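Side-chain contacts in endoglucanase (Clostridium thermocellum, PDB 2YIK), which probably hydrolyses internal beta-1,4-glucosidic bonds of cellulose, as a secreted endoglucanase of glycoside hydrolase family 9: residues Leu335-Lys338 and Asn342-Asp345; Leu329-Asp334 and Asp407-Asp412; Trp288-Thr293 and His297-Ala302; Arg346-Ser351 and Glu357-Trp362. All coordinates share one frame; numbering follows the deposited sequence.

Interaction 1. Residues Leu335-Lys338 and Asn342-Asp345. With CA (calcium ion), chain B.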
loop_
_atom_site.group_PDB
_atom_site.type_symbol
_atom_site.label_atom_id
_atom_site.label_comp_id
_atom_site.label_asym_id
_atom_site.label_seq_id
_atom_site.Cartn_x
_atom_site.Cartn_y
_atom_site.Cartn_z
ATOM N N LEU A 335 -24.046 -4.952 -0.860
ATOM C CA LEU A 335 -24.183 -6.014 0.127
ATOM C C LEU A 335 -25.368 -5.876 1.086
ATOM O O LEU A 335 -26.102 -6.836 1.335
ATOM C CB LEU A 335 -22.901 -6.066 0.960
ATOM C CG LEU A 335 -22.009 -7.300 1.082
ATOM C CD1 LEU A 335 -22.026 -8.136 -0.181
ATOM C CD2 LEU A 335 -20.601 -6.813 1.407
ATOM N N TYR A 336 -25.545 -4.666 1.606
ATOM C CA TYR A 336 -26.558 -4.394 2.609
ATOM C C TYR A 336 -27.708 -3.445 2.303
ATOM O O TYR A 336 -28.642 -3.359 3.091
ATOM C CB TYR A 336 -25.839 -3.901 3.865
ATOM C CG TYR A 336 -24.777 -4.857 4.341
ATOM C CD1 TYR A 336 -25.128 -6.097 4.870
ATOM C CD2 TYR A 336 -23.420 -4.544 4.238
ATOM C CE1 TYR A 336 -24.162 -7.007 5.286
ATOM C CE2 TYR A 336 -22.437 -5.452 4.655
ATOM C CZ TYR A 336 -22.821 -6.684 5.182
ATOM O OH TYR A 336 -21.871 -7.585 5.623
ATOM N N ASP A 337 -27.664 -2.734 1.186
ATOM C CA ASP A 337 -28.731 -1.789 0.882
ATOM C C ASP A 337 -29.005 -1.697 -0.624
ATOM O O ASP A 337 -29.434 -0.677 -1.125
ATOM C CB ASP A 337 -28.332 -0.423 1.449
ATOM C CG ASP A 337 -29.489 0.553 1.523
ATOM O OD1 ASP A 337 -30.564 0.185 2.044
ATOM O OD2 ASP A 337 -29.312 1.704 1.078
ATOM N N LYS A 338 -28.780 -2.791 -1.336
ATOM C CA LYS A 338 -28.966 -2.847 -2.787
ATOM C C LYS A 338 -30.305 -2.342 -3.330
ATOM O O LYS A 338 -30.336 -1.519 -4.249
ATOM C CB LYS A 338 -28.738 -4.290 -3.258
ATOM C CG LYS A 338 -28.940 -4.548 -4.750
ATOM C CD LYS A 338 -27.725 -4.149 -5.568
ATOM C CE LYS A 338 -27.553 -5.104 -6.755
ATOM N NZ LYS A 338 -26.309 -4.818 -7.535
ATOM N N ASN A 342 -31.904 3.910 1.483
ATOM C CA ASN A 342 -31.491 4.246 2.843
ATOM C C ASN A 342 -30.078 4.786 2.994
ATOM O O ASN A 342 -29.892 5.854 3.573
ATOM C CB ASN A 342 -31.680 3.046 3.778
ATOM C CG ASN A 342 -33.129 2.852 4.176
ATOM O OD1 ASN A 342 -33.769 1.877 3.780
ATOM N ND2 ASN A 342 -33.662 3.798 4.949
ATOM N N PHE A 343 -29.084 4.057 2.490
ATOM C CA PHE A 343 -27.696 4.504 2.602
ATOM C C PHE A 343 -27.477 5.810 1.837
ATOM O O PHE A 343 -26.804 6.716 2.322
ATOM C CB PHE A 343 -26.733 3.425 2.080
ATOM C CG PHE A 343 -26.553 2.242 3.010
ATOM C CD1 PHE A 343 -27.423 2.020 4.080
ATOM C CD2 PHE A 343 -25.525 1.324 2.784
ATOM C CE1 PHE A 343 -27.273 0.897 4.909
ATOM C CE2 PHE A 343 -25.365 0.200 3.604
ATOM C CZ PHE A 343 -26.239 -0.015 4.668
ATOM N N GLU A 344 -28.050 5.906 0.641
ATOM C CA GLU A 344 -27.902 7.114 -0.162
ATOM C C GLU A 344 -28.491 8.329 0.552
ATOM O O GLU A 344 -27.869 9.392 0.610
ATOM C CB GLU A 344 -28.582 6.961 -1.530
ATOM C CG GLU A 344 -27.904 5.988 -2.477
ATOM C CD GLU A 344 -28.265 4.559 -2.176
ATOM O OE1 GLU A 344 -28.936 4.321 -1.144
ATOM O OE2 GLU A 344 -27.875 3.676 -2.963
ATOM N N ASP A 345 -29.694 8.172 1.092
ATOM C CA ASP A 345 -30.341 9.272 1.784
ATOM C C ASP A 345 -29.645 9.621 3.092
ATOM O O ASP A 345 -29.631 10.784 3.491
ATOM C CB ASP A 345 -31.820 8.959 2.016
ATOM C CG ASP A 345 -32.602 8.914 0.721
ATOM O OD1 ASP A 345 -32.096 9.454 -0.292
ATOM O OD2 ASP A 345 -33.722 8.353 0.710
HETATM CA CA CA B . -28.973 1.689 -1.531
HETATM O O HOH W 1 -28.922 0.836 -4.023
#
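Tyr336, at the end of helix 322-336, meets Phe343 with its CB, 4.0 Å from Phe343 CZ; the phenol leads away, against Tyr290 and Gln294. The next residue, Asp337, has left helical geometry and carries the contact. Its CB sits over the centre of the Phe343 ring in a CH-pi contact, 3.4 Å from the centroid and almost on the ring normal, and the carboxylate continues across the same ring with its plane turned 27° from it. With CG anti to the backbone N (chi1 -165°), the acid is sent towards the first turn of helix 342-350. There OD2 takes a nearly straight hydrogen bond from Phe343 N (2.8 Å, 168° at the hydrogen), met from above the carboxylate plane, and also binds the calcium ion at 2.6 Å. The backbone of Asp337 adds a second ligand, its O lying 2.4 Å from the calcium. Glu344, its chain bent at chi2, grips the metal with both oxygens, OE1 and OE2 each 2.7 Å from the calcium. Ser340 O adds a ligand from the connecting turn, and Asn333 belongs to the same site. Past Asp337, Lys338 O accepts from a water that is itself a calcium ligand. The metal probably offsets the repulsion between the two acids, and so ties the end of one helix to the start of the next.

Interaction 2. Residues Leu329-Asp334 and Asp407-Asp412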
loop_
_atom_site.group_PDB
_atom_site.type_symbol
_atom_site.label_atom_id
_atom_site.label_comp_id
_atom_site.label_asym_id
_atom_site.label_seq_id
_atom_site.Cartn_x
_atom_site.Cartn_y
_atom_site.Cartn_z
ATOM N N LEU A 329 -17.413 1.627 -0.219
ATOM C CA LEU A 329 -18.735 2.120 0.138
ATOM C C LEU A 329 -19.765 1.573 -0.852
ATOM O O LEU A 329 -20.896 1.277 -0.482
ATOM C CB LEU A 329 -18.757 3.655 0.144
ATOM C CG LEU A 329 -18.045 4.312 1.335
ATOM C CD1 LEU A 329 -18.079 5.827 1.197
ATOM C CD2 LEU A 329 -18.726 3.890 2.630
ATOM N N ALA A 330 -19.371 1.421 -2.110
ATOM C CA ALA A 330 -20.290 0.894 -3.108
ATOM C C ALA A 330 -20.551 -0.594 -2.861
ATOM O O ALA A 330 -21.681 -1.062 -3.014
ATOM C CB ALA A 330 -19.732 1.110 -4.506
ATOM N N GLU A 331 -19.510 -1.335 -2.488
ATOM C CA GLU A 331 -19.667 -2.760 -2.212
ATOM C C GLU A 331 -20.530 -2.924 -0.963
ATOM O O GLU A 331 -21.315 -3.853 -0.869
ATOM C CB GLU A 331 -18.301 -3.430 -2.014
ATOM C CG GLU A 331 -17.438 -3.413 -3.269
ATOM C CD GLU A 331 -16.061 -4.040 -3.085
ATOM O OE1 GLU A 331 -15.850 -4.815 -2.131
ATOM O OE2 GLU A 331 -15.180 -3.757 -3.921
ATOM N N ILE A 332 -20.379 -2.009 -0.011
ATOM C CA ILE A 332 -21.159 -2.040 1.218
ATOM C C ILE A 332 -22.631 -1.832 0.863
ATOM O O ILE A 332 -23.518 -2.512 1.386
ATOM C CB ILE A 332 -20.678 -0.933 2.187
ATOM C CG1 ILE A 332 -19.392 -1.394 2.878
ATOM C CG2 ILE A 332 -21.776 -0.573 3.189
ATOM C CD1 ILE A 332 -18.683 -0.306 3.644
ATOM N N ASN A 333 -22.881 -0.895 -0.045
ATOM C CA ASN A 333 -24.236 -0.612 -0.469
ATOM C C ASN A 333 -24.851 -1.803 -1.191
ATOM O O ASN A 333 -26.022 -2.115 -0.985
ATOM C CB ASN A 333 -24.279 0.598 -1.394
ATOM C CG ASN A 333 -25.674 0.872 -1.893
ATOM O OD1 ASN A 333 -25.988 0.675 -3.068
ATOM N ND2 ASN A 333 -26.528 1.307 -0.988
ATOM N N ASP A 334 -24.065 -2.456 -2.044
ATOM C CA ASP A 334 -24.549 -3.612 -2.794
ATOM C C ASP A 334 -24.893 -4.762 -1.861
ATOM O O ASP A 334 -25.894 -5.449 -2.046
ATOM C CB ASP A 334 -23.496 -4.099 -3.798
ATOM C CG ASP A 334 -23.358 -3.183 -5.009
ATOM O OD1 ASP A 334 -24.249 -2.337 -5.243
ATOM O OD2 ASP A 334 -22.355 -3.330 -5.743
ATOM N N ASP A 407 -15.638 -4.446 -12.561
ATOM C CA ASP A 407 -16.208 -5.519 -13.364
ATOM C C ASP A 407 -16.579 -6.723 -12.514
ATOM O O ASP A 407 -17.593 -7.379 -12.772
ATOM C CB ASP A 407 -15.249 -5.938 -14.488
ATOM C CG ASP A 407 -15.262 -4.958 -15.662
ATOM O OD1 ASP A 407 -16.044 -3.985 -15.611
ATOM O OD2 ASP A 407 -14.498 -5.157 -16.633
ATOM N N LYS A 408 -15.768 -7.012 -11.499
ATOM C CA LYS A 408 -16.066 -8.140 -10.636
ATOM C C LYS A 408 -17.431 -7.933 -9.993
ATOM O O LYS A 408 -18.246 -8.856 -9.924
ATOM C CB LYS A 408 -15.023 -8.296 -9.531
ATOM C CG LYS A 408 -15.412 -9.363 -8.512
ATOM C CD LYS A 408 -14.521 -9.351 -7.279
ATOM C CE LYS A 408 -15.133 -10.209 -6.165
ATOM N NZ LYS A 408 -14.392 -10.093 -4.877
ATOM N N HIS A 409 -17.687 -6.707 -9.550
ATOM C CA HIS A 409 -18.937 -6.399 -8.883
ATOM C C HIS A 409 -20.108 -6.028 -9.776
ATOM O O HIS A 409 -21.162 -5.608 -9.292
ATOM C CB HIS A 409 -18.674 -5.326 -7.835
ATOM C CG HIS A 409 -17.776 -5.797 -6.739
ATOM N ND1 HIS A 409 -18.211 -6.642 -5.736
ATOM C CD2 HIS A 409 -16.450 -5.626 -6.528
ATOM C CE1 HIS A 409 -17.194 -6.969 -4.966
ATOM N NE2 HIS A 409 -16.109 -6.366 -5.425
ATOM N N HIS A 410 -19.926 -6.201 -11.078
ATOM C CA HIS A 410 -20.984 -5.927 -12.037
ATOM C C HIS A 410 -21.124 -7.110 -12.989
ATOM O O HIS A 410 -20.886 -6.990 -14.189
ATOM C CB HIS A 410 -20.704 -4.635 -12.821
ATOM C CG HIS A 410 -20.869 -3.392 -12.004
ATOM N ND1 HIS A 410 -19.916 -2.961 -11.100
ATOM C CD2 HIS A 410 -21.908 -2.533 -11.879
ATOM C CE1 HIS A 410 -20.363 -1.901 -10.458
ATOM N NE2 HIS A 410 -21.576 -1.619 -10.912
ATOM N N GLY A 411 -21.506 -8.257 -12.436
ATOM C CA GLY A 411 -21.686 -9.455 -13.239
ATOM C C GLY A 411 -20.469 -10.360 -13.207
ATOM O O GLY A 411 -20.494 -11.470 -13.744
ATOM N N ASP A 412 -19.406 -9.887 -12.563
ATOM C CA ASP A 412 -18.156 -10.637 -12.463
ATOM C C ASP A 412 -17.766 -11.184 -13.833
ATOM O O ASP A 412 -17.512 -12.377 -14.001
ATOM C CB ASP A 412 -18.291 -11.782 -11.447
ATOM C CG ASP A 412 -16.946 -12.386 -11.057
ATOM O OD1 ASP A 412 -15.894 -11.765 -11.327
ATOM O OD2 ASP A 412 -16.932 -13.483 -10.462
HETATM O O HOH W 2 -23.309 -3.940 -8.296
#
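A helix and the end of another, both from the alpha-helical barrel characteristic of family 9 catalytic domains, meet here, where Glu331 on helix 322-336 lies over the ring of His409, the first residue past the end of helix 392-408. The glutamate runs straight out beyond CG (chi2 178°) and crosses the histidine at about a right angle. Its CG stands over the ring centre, 3.9 Å from the centroid of His409, in a CH-pi contact, and the carboxylate follows, stacked on the same face with the two planes 27° apart. Because the acid lies over the ring, its closest oxygen is badly placed for bonding: Glu331 OE2 is 3.2 Å from His409 NE2, but the angle rules out a hydrogen bond. His409 NE2 is hydrogen-bonded instead to Glu140 OE1. Glu140 also brings its OE2 close to Glu331 OE2; Lys408, in a salt bridge with Glu140, and the histidine bond probably ease the meeting of the two acids. One turn further along, a water bridges the Asp334 carboxylate and the His409 carbonyl, donating to Asp334 OD2 at 2.8 Å and to His409 O at 2.9 Å; the same Asp334 oxygen accepts from Trp362 NE1. On its other sides helix 322-336 is packed by helix 279-293 through Ile332 and by helix 342-350 through Asn333, while helix 499-516 backs the 407-412 turn at Asp407 and Asp412.

Interaction 3. Residues Trp288-Thr293 and His297-Ala302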
loop_
_atom_site.group_PDB
_atom_site.type_symbol
_atom_site.label_atom_id
_atom_site.label_comp_id
_atom_site.label_asym_id
_atom_site.label_seq_id
_atom_site.Cartn_x
_atom_site.Cartn_y
_atom_site.Cartn_z
ATOM N N TRP A 288 -13.946 0.213 5.680
ATOM C CA TRP A 288 -13.480 -1.143 5.934
ATOM C C TRP A 288 -13.939 -1.654 7.292
ATOM O O TRP A 288 -14.233 -2.840 7.447
ATOM C CB TRP A 288 -11.957 -1.221 5.849
ATOM C CG TRP A 288 -11.452 -1.309 4.445
ATOM C CD1 TRP A 288 -10.883 -0.308 3.708
ATOM C CD2 TRP A 288 -11.492 -2.464 3.596
ATOM N NE1 TRP A 288 -10.559 -0.770 2.453
ATOM C CE2 TRP A 288 -10.919 -2.084 2.358
ATOM C CE3 TRP A 288 -11.945 -3.778 3.764
ATOM C CZ2 TRP A 288 -10.796 -2.983 1.290
ATOM C CZ3 TRP A 288 -11.820 -4.671 2.700
ATOM C CH2 TRP A 288 -11.247 -4.267 1.480
ATOM N N LEU A 289 -13.986 -0.764 8.276
ATOM C CA LEU A 289 -14.430 -1.156 9.604
ATOM C C LEU A 289 -15.923 -1.482 9.610
ATOM O O LEU A 289 -16.367 -2.326 10.387
ATOM C CB LEU A 289 -14.107 -0.061 10.625
ATOM C CG LEU A 289 -12.644 -0.097 11.088
ATOM C CD1 LEU A 289 -12.273 1.197 11.774
ATOM C CD2 LEU A 289 -12.430 -1.291 12.018
ATOM N N TYR A 290 -16.701 -0.829 8.745
ATOM C CA TYR A 290 -18.126 -1.136 8.703
ATOM C C TYR A 290 -18.260 -2.508 8.063
ATOM O O TYR A 290 -19.057 -3.336 8.504
ATOM C CB TYR A 290 -18.918 -0.120 7.878
ATOM C CG TYR A 290 -20.394 -0.471 7.806
ATOM C CD1 TYR A 290 -21.260 -0.184 8.867
ATOM C CD2 TYR A 290 -20.914 -1.158 6.706
ATOM C CE1 TYR A 290 -22.605 -0.577 8.834
ATOM C CE2 TYR A 290 -22.249 -1.553 6.663
ATOM C CZ TYR A 290 -23.088 -1.259 7.727
ATOM O OH TYR A 290 -24.407 -1.648 7.666
ATOM N N LEU A 291 -17.458 -2.748 7.029
ATOM C CA LEU A 291 -17.469 -4.024 6.326
ATOM C C LEU A 291 -17.125 -5.148 7.308
ATOM O O LEU A 291 -17.706 -6.231 7.260
ATOM C CB LEU A 291 -16.454 -3.978 5.175
ATOM C CG LEU A 291 -16.660 -4.841 3.924
ATOM C CD1 LEU A 291 -18.080 -4.682 3.400
ATOM C CD2 LEU A 291 -15.646 -4.425 2.849
ATOM N N ALA A 292 -16.195 -4.870 8.214
ATOM C CA ALA A 292 -15.756 -5.851 9.196
ATOM C C ALA A 292 -16.689 -6.061 10.379
ATOM O O ALA A 292 -16.808 -7.169 10.899
ATOM C CB ALA A 292 -14.362 -5.473 9.715
ATOM N N THR A 293 -17.373 -5.003 10.795
ATOM C CA THR A 293 -18.235 -5.078 11.992
ATOM C C THR A 293 -19.750 -4.886 11.900
ATOM O O THR A 293 -20.495 -5.361 12.771
ATOM C CB THR A 293 -17.790 -4.005 13.062
ATOM O OG1 THR A 293 -17.924 -2.678 12.508
ATOM C CG2 THR A 293 -16.345 -4.212 13.486
ATOM N N HIS A 297 -22.008 3.024 13.361
ATOM C CA HIS A 297 -21.213 4.192 13.718
ATOM C C HIS A 297 -20.123 4.474 12.678
ATOM O O HIS A 297 -19.856 5.628 12.338
ATOM C CB HIS A 297 -20.566 3.982 15.088
ATOM C CG HIS A 297 -19.560 5.028 15.442
ATOM N ND1 HIS A 297 -19.904 6.336 15.715
ATOM C CD2 HIS A 297 -18.210 4.971 15.542
ATOM C CE1 HIS A 297 -18.815 7.035 15.966
ATOM N NE2 HIS A 297 -17.772 6.230 15.866
ATOM N N TYR A 298 -19.494 3.413 12.183
ATOM C CA TYR A 298 -18.441 3.562 11.190
ATOM C C TYR A 298 -18.982 4.094 9.879
ATOM O O TYR A 298 -18.350 4.938 9.241
ATOM C CB TYR A 298 -17.729 2.228 10.969
ATOM C CG TYR A 298 -16.960 1.790 12.187
ATOM C CD1 TYR A 298 -15.962 2.600 12.724
ATOM C CD2 TYR A 298 -17.240 0.577 12.817
ATOM C CE1 TYR A 298 -15.260 2.219 13.865
ATOM C CE2 TYR A 298 -16.545 0.182 13.955
ATOM C CZ TYR A 298 -15.556 1.008 14.474
ATOM O OH TYR A 298 -14.871 0.616 15.597
ATOM N N LEU A 299 -20.150 3.610 9.472
ATOM C CA LEU A 299 -20.734 4.084 8.230
ATOM C C LEU A 299 -21.102 5.557 8.390
ATOM O O LEU A 299 -20.977 6.339 7.442
ATOM C CB LEU A 299 -21.975 3.273 7.864
ATOM C CG LEU A 299 -22.457 3.476 6.422
ATOM C CD1 LEU A 299 -21.376 3.016 5.427
ATOM C CD2 LEU A 299 -23.751 2.688 6.215
ATOM N N ASP A 300 -21.548 5.935 9.591
ATOM C CA ASP A 300 -21.911 7.323 9.867
ATOM C C ASP A 300 -20.675 8.213 9.785
ATOM O O ASP A 300 -20.749 9.355 9.333
ATOM C CB ASP A 300 -22.526 7.479 11.265
ATOM C CG ASP A 300 -23.937 6.926 11.357
ATOM O OD1 ASP A 300 -24.629 6.858 10.322
ATOM O OD2 ASP A 300 -24.364 6.574 12.478
ATOM N N GLU A 301 -19.538 7.697 10.243
ATOM C CA GLU A 301 -18.307 8.470 10.186
ATOM C C GLU A 301 -17.846 8.595 8.736
ATOM O O GLU A 301 -17.348 9.643 8.327
ATOM C CB GLU A 301 -17.215 7.816 11.035
ATOM C CG GLU A 301 -17.395 8.036 12.536
ATOM C CD GLU A 301 -17.448 9.509 12.902
ATOM O OE1 GLU A 301 -16.437 10.223 12.723
ATOM O OE2 GLU A 301 -18.512 9.961 13.361
ATOM N N ALA A 302 -18.019 7.529 7.959
ATOM C CA ALA A 302 -17.621 7.561 6.558
ATOM C C ALA A 302 -18.473 8.579 5.806
ATOM O O ALA A 302 -17.955 9.396 5.046
ATOM C CB ALA A 302 -17.766 6.184 5.931
#
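Leu289 O, in the last turns of a helix that packs on Tyr298, is gripped twice by Thr293: OG1 of Thr293 donates to it at 2.7 Å and Thr293 N at 2.9 Å, from opposite faces of the carbonyl plane. The hydroxyl can do this because chi1 of 61° sets it between the backbone N and the carbonyl carbon. There it also accepts from Asn295 N in the connecting turn and comes to the edge of the Tyr298 ring, OG1 lying 3.3 Å from Tyr298 CD2. Over the face of that ring sits Leu289, its CB 3.8 Å from the Tyr298 centroid and close to the normal, with Leu289 CD1 further out, near Tyr298 CE1. Tyr298 is thus held by a methylene above and a hydroxyl at its rim, while Phe252 meets it edge-to-face. Beside this pair Tyr290 CB lies 4.1 Å from Tyr298 CB, and Leu299 packs on Tyr290: CB of Leu299 is 3.7 Å from Tyr290 CD1, off-centre, with CD2 towards the rim of the ring. The two segments form a tight helical hairpin, their axes 8.3 Å apart at closest and 162° from parallel. Tyr290 OH is hydrogen-bonded to Glu296 OE2 at the start of the second helix. Carbon-on-ring packing therefore holds the two helices together, and the polar groups serve mainly to finish the first helix and to fix the turn.

Interaction 4. Residues Arg346-Ser351 and Glu357-Trp362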
loop_
_atom_site.group_PDB
_atom_site.type_symbol
_atom_site.label_atom_id
_atom_site.label_comp_id
_atom_site.label_asym_id
_atom_site.label_seq_id
_atom_site.Cartn_x
_atom_site.Cartn_y
_atom_site.Cartn_z
ATOM N N ARG A 346 -29.070 8.622 3.754
ATOM C CA ARG A 346 -28.338 8.862 4.996
ATOM C C ARG A 346 -27.075 9.648 4.648
ATOM O O ARG A 346 -26.684 10.581 5.360
ATOM C CB ARG A 346 -27.954 7.537 5.672
ATOM C CG ARG A 346 -29.047 6.924 6.561
ATOM C CD ARG A 346 -28.654 5.523 7.042
ATOM N NE ARG A 346 -27.452 5.512 7.880
ATOM C CZ ARG A 346 -26.781 4.411 8.214
ATOM N NH1 ARG A 346 -27.191 3.226 7.782
ATOM N NH2 ARG A 346 -25.695 4.490 8.979
ATOM N N TYR A 347 -26.434 9.273 3.546
ATOM C CA TYR A 347 -25.228 9.976 3.131
ATOM C C TYR A 347 -25.530 11.438 2.779
ATOM O O TYR A 347 -24.771 12.339 3.140
ATOM C CB TYR A 347 -24.565 9.280 1.940
ATOM C CG TYR A 347 -23.453 10.123 1.350
ATOM C CD1 TYR A 347 -22.365 10.518 2.129
ATOM C CD2 TYR A 347 -23.536 10.601 0.042
ATOM C CE1 TYR A 347 -21.390 11.376 1.625
ATOM C CE2 TYR A 347 -22.568 11.460 -0.474
ATOM C CZ TYR A 347 -21.499 11.846 0.325
ATOM O OH TYR A 347 -20.556 12.708 -0.177
ATOM N N LYS A 348 -26.633 11.678 2.076
ATOM C CA LYS A 348 -26.996 13.047 1.720
ATOM C C LYS A 348 -27.220 13.882 2.979
ATOM O O LYS A 348 -26.761 15.023 3.064
ATOM C CB LYS A 348 -28.253 13.063 0.855
ATOM C CG LYS A 348 -28.041 12.504 -0.536
ATOM C CD LYS A 348 -29.338 12.507 -1.320
ATOM C CE LYS A 348 -29.672 11.122 -1.825
ATOM N NZ LYS A 348 -30.868 11.095 -2.698
ATOM N N ARG A 349 -27.921 13.312 3.956
ATOM C CA ARG A 349 -28.181 14.021 5.206
ATOM C C ARG A 349 -26.871 14.315 5.927
ATOM O O ARG A 349 -26.684 15.399 6.471
ATOM C CB ARG A 349 -29.104 13.197 6.123
ATOM C CG ARG A 349 -30.603 13.368 5.843
ATOM C CD ARG A 349 -31.466 12.712 6.934
ATOM N NE ARG A 349 -31.429 11.251 6.864
ATOM C CZ ARG A 349 -32.160 10.522 6.022
ATOM N NH1 ARG A 349 -33.018 11.111 5.192
ATOM N NH2 ARG A 349 -32.051 9.202 6.026
ATOM N N ALA A 350 -25.959 13.349 5.904
ATOM C CA ALA A 350 -24.665 13.475 6.574
ATOM C C ALA A 350 -23.693 14.484 5.962
ATOM O O ALA A 350 -22.906 15.098 6.674
ATOM C CB ALA A 350 -23.996 12.103 6.641
ATOM N N SER A 351 -23.733 14.646 4.644
ATOM C CA SER A 351 -22.823 15.564 3.958
ATOM C C SER A 351 -23.593 16.773 3.448
ATOM O O SER A 351 -23.152 17.458 2.528
ATOM C CB SER A 351 -22.171 14.841 2.774
ATOM O OG SER A 351 -23.158 14.393 1.854
ATOM N N GLU A 357 -30.737 15.158 -4.565
ATOM C CA GLU A 357 -29.509 15.071 -5.350
ATOM C C GLU A 357 -29.319 13.590 -5.687
ATOM O O GLU A 357 -29.604 12.729 -4.852
ATOM C CB GLU A 357 -28.299 15.577 -4.557
ATOM C CG GLU A 357 -26.980 15.238 -5.253
ATOM C CD GLU A 357 -25.815 16.111 -4.819
ATOM O OE1 GLU A 357 -26.024 17.030 -3.994
ATOM O OE2 GLU A 357 -24.683 15.875 -5.313
ATOM N N GLN A 358 -28.860 13.281 -6.900
ATOM C CA GLN A 358 -28.669 11.882 -7.267
ATOM C C GLN A 358 -27.363 11.325 -6.706
ATOM O O GLN A 358 -26.291 11.908 -6.884
ATOM C CB GLN A 358 -28.674 11.689 -8.784
ATOM C CG GLN A 358 -28.928 10.230 -9.184
ATOM C CD GLN A 358 -28.179 9.814 -10.441
ATOM O OE1 GLN A 358 -26.987 9.454 -10.391
ATOM N NE2 GLN A 358 -28.866 9.872 -11.585
ATOM N N ILE A 359 -27.478 10.202 -6.008
ATOM C CA ILE A 359 -26.337 9.527 -5.413
ATOM C C ILE A 359 -26.394 8.051 -5.775
ATOM O O ILE A 359 -27.386 7.371 -5.493
ATOM C CB ILE A 359 -26.328 9.627 -3.858
ATOM C CG1 ILE A 359 -25.988 11.050 -3.413
ATOM C CG2 ILE A 359 -25.310 8.665 -3.274
ATOM C CD1 ILE A 359 -27.064 12.026 -3.760
ATOM N N ASP A 360 -25.337 7.579 -6.425
ATOM C CA ASP A 360 -25.195 6.181 -6.802
ATOM C C ASP A 360 -23.752 5.901 -6.424
ATOM O O ASP A 360 -22.822 6.424 -7.043
ATOM C CB ASP A 360 -25.427 5.978 -8.306
ATOM C CG ASP A 360 -25.176 4.536 -8.758
ATOM O OD1 ASP A 360 -24.374 3.816 -8.123
ATOM O OD2 ASP A 360 -25.770 4.119 -9.774
ATOM N N PHE A 361 -23.568 5.088 -5.393
ATOM C CA PHE A 361 -22.233 4.795 -4.901
ATOM C C PHE A 361 -21.198 4.334 -5.928
ATOM O O PHE A 361 -20.020 4.632 -5.770
ATOM C CB PHE A 361 -22.330 3.841 -3.700
ATOM C CG PHE A 361 -22.879 4.510 -2.455
ATOM C CD1 PHE A 361 -22.148 5.505 -1.808
ATOM C CD2 PHE A 361 -24.149 4.192 -1.969
ATOM C CE1 PHE A 361 -22.673 6.179 -0.701
ATOM C CE2 PHE A 361 -24.684 4.863 -0.859
ATOM C CZ PHE A 361 -23.942 5.857 -0.227
ATOM N N TRP A 362 -21.619 3.642 -6.982
ATOM C CA TRP A 362 -20.670 3.212 -8.016
ATOM C C TRP A 362 -20.407 4.288 -9.080
ATOM O O TRP A 362 -19.414 4.214 -9.808
ATOM C CB TRP A 362 -21.164 1.949 -8.731
ATOM C CG TRP A 362 -20.850 0.662 -8.031
ATOM C CD1 TRP A 362 -21.750 -0.263 -7.585
ATOM C CD2 TRP A 362 -19.549 0.139 -7.715
ATOM N NE1 TRP A 362 -21.094 -1.325 -7.013
ATOM C CE2 TRP A 362 -19.738 -1.105 -7.075
ATOM C CE3 TRP A 362 -18.236 0.605 -7.901
ATOM C CZ2 TRP A 362 -18.677 -1.899 -6.628
ATOM C CZ3 TRP A 362 -17.171 -0.183 -7.455
ATOM C CH2 TRP A 362 -17.403 -1.421 -6.824
HETATM O O HOH W 3 -30.122 8.971 -4.925
#
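Lys348, Ile359 and Tyr347 bury the most surface here, where helix 342-350 receives the loop that leads to the next helix. The lysine and isoleucine slide past each other in opposite directions: Lys348 CG is 3.8 Å from Ile359 CG1, and the bend at chi3 (-124°) carries the lysine chain on along the isoleucine. At its end NZ lies 3.0 Å from Glu357 O, a hydrogen bond whose acceptor is placed with less certainty. A water accepts from Lys348 NZ at 3.2 Å and from Ile359 N at 3.1 Å, and NZ is further held by Asp345 and by Gln355 O. Tyr347, CG anti to its amide nitrogen (chi1 170°), turns its CD2 towards Ile359 CG2 at 4.2 Å, while its CB meets the edge of the Phe361 ring. Its hydroxyl goes to Tyr306 O. The ammonium is therefore ringed by carbonyls, a water and one carboxylate, which probably keeps it charged although the residue is buried.

How the interactions relate
All four contacts lie on the same side of the chain's centre, away from the predicted active-site His451. Interactions 1 and 4 share helix 342-350, with centres about 10 Å apart, and Phe361 of interaction 4 packs against Phe343 and Glu344 beside the calcium. Helix 322-336 carries the first segment of both interactions 1 and 2, centres about 12 Å apart, and Asn333 of interaction 2 belongs to the calcium site of interaction 1. Interaction 2 encloses interactions 1 and 4 in sequence, and Ala330 CB, 3.4 Å from Trp362 CD2, packs it on the latter. Interaction 3 packs on helix 322-336 through Tyr290 and Leu291, and a salt bridge from Asp300 OD1 to Arg346 NH2 (2.9 Å) connects it with interaction 4.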